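Local coordinates for protein probable glucarate dehydratase (Mycobacterium smegmatis str. MC2 155, PDB 3VDG) that probably dehydrates the acid sugar glucarate, as a metal-dependent member of the enolase superfamily, at residues A[59-63]-A[405-410]. Sequence-based numbering, arbitrary orientation.
Sequences AVIQL and IDEDAL
The Q62 amide carries aliphatic carbon on one face and polar partners at its edge. I405 CG1 lies over that face at NE2 (3.9 Å), L410 CD2 over the same face at OE1 (3.8 Å). Within the amide plane, NE2 donates to E407 OE2 (3.0 Å, N-H...O 150°), reaching it on the syn side but 27° out of the carboxylate plane. Water 1 donates to both Q62 OE1 (2.7 Å) and E407 OE1 (3.0 Å), closing a ring that fixes the amide's flip. Glutamine suits this place because its donor and acceptor are both used; E407's chain folds at the CB-CG bond (chi2 -74°), turning its carboxylate toward Q62. As in other enolase-superfamily members, the capping domain probably joins both chain ends: helix 407-420, following the barrel, packs on the antiparallel sheet of strands 30-41, 55-65 and 70-75. I61 and L63 instead pack on helix 131-151. Beta-branched V60 offers a methyl to each of two neighbours, whose long aliphatic side chains span the gap: CG1 meets I405 CD1 tip to tip (4.0 Å), CG2 meets L410 CD1 (4.0 Å). D406, the N-cap, has a carboxylate short enough for first-turn amides; OD1 accepts from A409 N (3.1 Å) and, weakly, D408 N.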
loop_
_atom_site.group_PDB
_atom_site.type_symbol
_atom_site.label_atom_id
_atom_site.label_comp_id
_atom_site.label_asym_id
_atom_site.label_seq_id
_atom_site.Cartn_x
_atom_site.Cartn_y
_atom_site.Cartn_z
ATOM N N ALA A 59 -2.808 23.824 12.174
ATOM C CA ALA A 59 -1.822 23.586 13.231
ATOM C C ALA A 59 -0.544 23.120 12.549
ATOM O O ALA A 59 -0.568 22.232 11.697
ATOM C CB ALA A 59 -2.319 22.545 14.230
ATOM N N VAL A 60 0.557 23.768 12.883
ATOM C CA VAL A 60 1.878 23.390 12.371
ATOM C C VAL A 60 2.550 22.494 13.388
ATOM O O VAL A 60 2.616 22.828 14.593
ATOM C CB VAL A 60 2.738 24.635 12.132
ATOM C CG1 VAL A 60 4.196 24.241 11.860
ATOM C CG2 VAL A 60 2.157 25.452 10.972
ATOM N N ILE A 61 3.017 21.336 12.924
ATOM C CA ILE A 61 3.779 20.408 13.752
ATOM C C ILE A 61 5.249 20.546 13.423
ATOM O O ILE A 61 5.644 20.458 12.263
ATOM C CB ILE A 61 3.369 18.922 13.550
ATOM C CG1 ILE A 61 2.086 18.591 14.318
ATOM C CG2 ILE A 61 4.442 17.979 14.094
ATOM C CD1 ILE A 61 0.850 19.238 13.752
ATOM N N GLN A 62 6.053 20.789 14.454
ATOM C CA GLN A 62 7.510 20.734 14.317
ATOM C C GLN A 62 7.929 19.551 15.168
ATOM O O GLN A 62 7.741 19.548 16.394
ATOM C CB GLN A 62 8.159 22.032 14.806
ATOM C CG GLN A 62 8.151 23.151 13.769
ATOM C CD GLN A 62 8.517 24.504 14.371
ATOM O OE1 GLN A 62 7.830 24.998 15.263
ATOM N NE2 GLN A 62 9.596 25.101 13.882
ATOM N N LEU A 63 8.428 18.506 14.516
ATOM C CA LEU A 63 8.704 17.260 15.217
ATOM C C LEU A 63 10.216 17.214 15.425
ATOM O O LEU A 63 10.973 17.151 14.459
ATOM C CB LEU A 63 8.232 16.063 14.375
ATOM C CG LEU A 63 8.492 14.697 15.010
ATOM C CD1 LEU A 63 7.580 14.523 16.209
ATOM C CD2 LEU A 63 8.284 13.545 14.028
ATOM N N ILE A 405 10.499 26.116 7.832
ATOM C CA ILE A 405 9.725 27.132 8.543
ATOM C C ILE A 405 10.428 28.478 8.466
ATOM O O ILE A 405 11.659 28.561 8.556
ATOM C CB ILE A 405 9.540 26.771 10.026
ATOM C CG1 ILE A 405 8.531 25.632 10.188
ATOM C CG2 ILE A 405 9.058 27.986 10.827
ATOM C CD1 ILE A 405 7.134 26.015 9.772
ATOM N N ASP A 406 9.635 29.519 8.262
ATOM C CA ASP A 406 10.072 30.901 8.433
ATOM C C ASP A 406 9.540 31.286 9.806
ATOM O O ASP A 406 8.329 31.472 9.985
ATOM C CB ASP A 406 9.464 31.742 7.315
ATOM C CG ASP A 406 9.677 33.240 7.504
ATOM O OD1 ASP A 406 9.941 33.700 8.636
ATOM O OD2 ASP A 406 9.544 33.967 6.504
ATOM N N GLU A 407 10.428 31.351 10.802
ATOM C CA GLU A 407 9.975 31.512 12.189
ATOM C C GLU A 407 9.217 32.843 12.408
ATOM O O GLU A 407 8.314 32.919 13.248
ATOM C CB GLU A 407 11.129 31.352 13.194
ATOM C CG GLU A 407 11.682 29.925 13.336
ATOM C CD GLU A 407 10.777 28.942 14.104
ATOM O OE1 GLU A 407 9.761 29.341 14.723
ATOM O OE2 GLU A 407 11.088 27.728 14.106
ATOM N N ASP A 408 9.576 33.877 11.652
ATOM C CA ASP A 408 8.889 35.159 11.797
ATOM C C ASP A 408 7.479 35.075 11.235
ATOM O O ASP A 408 6.544 35.641 11.804
ATOM C CB ASP A 408 9.649 36.281 11.089
ATOM C CG ASP A 408 10.916 36.685 11.832
ATOM O OD1 ASP A 408 11.027 36.435 13.054
ATOM O OD2 ASP A 408 11.806 37.248 11.183
ATOM N N ALA A 409 7.328 34.373 10.118
ATOM C CA ALA A 409 6.003 34.187 9.525
ATOM C C ALA A 409 5.108 33.307 10.398
ATOM O O ALA A 409 3.925 33.608 10.583
ATOM C CB ALA A 409 6.122 33.619 8.127
ATOM N N LEU A 410 5.667 32.210 10.907
ATOM C CA LEU A 410 4.972 31.346 11.858
ATOM C C LEU A 410 4.483 32.108 13.073
ATOM O O LEU A 410 3.338 31.921 13.497
ATOM C CB LEU A 410 5.859 30.165 12.318
ATOM C CG LEU A 410 5.250 29.199 13.336
ATOM C CD1 LEU A 410 4.008 28.529 12.742
ATOM C CD2 LEU A 410 6.249 28.137 13.800
HETATM O O HOH W 1 8.317 27.381 16.532
#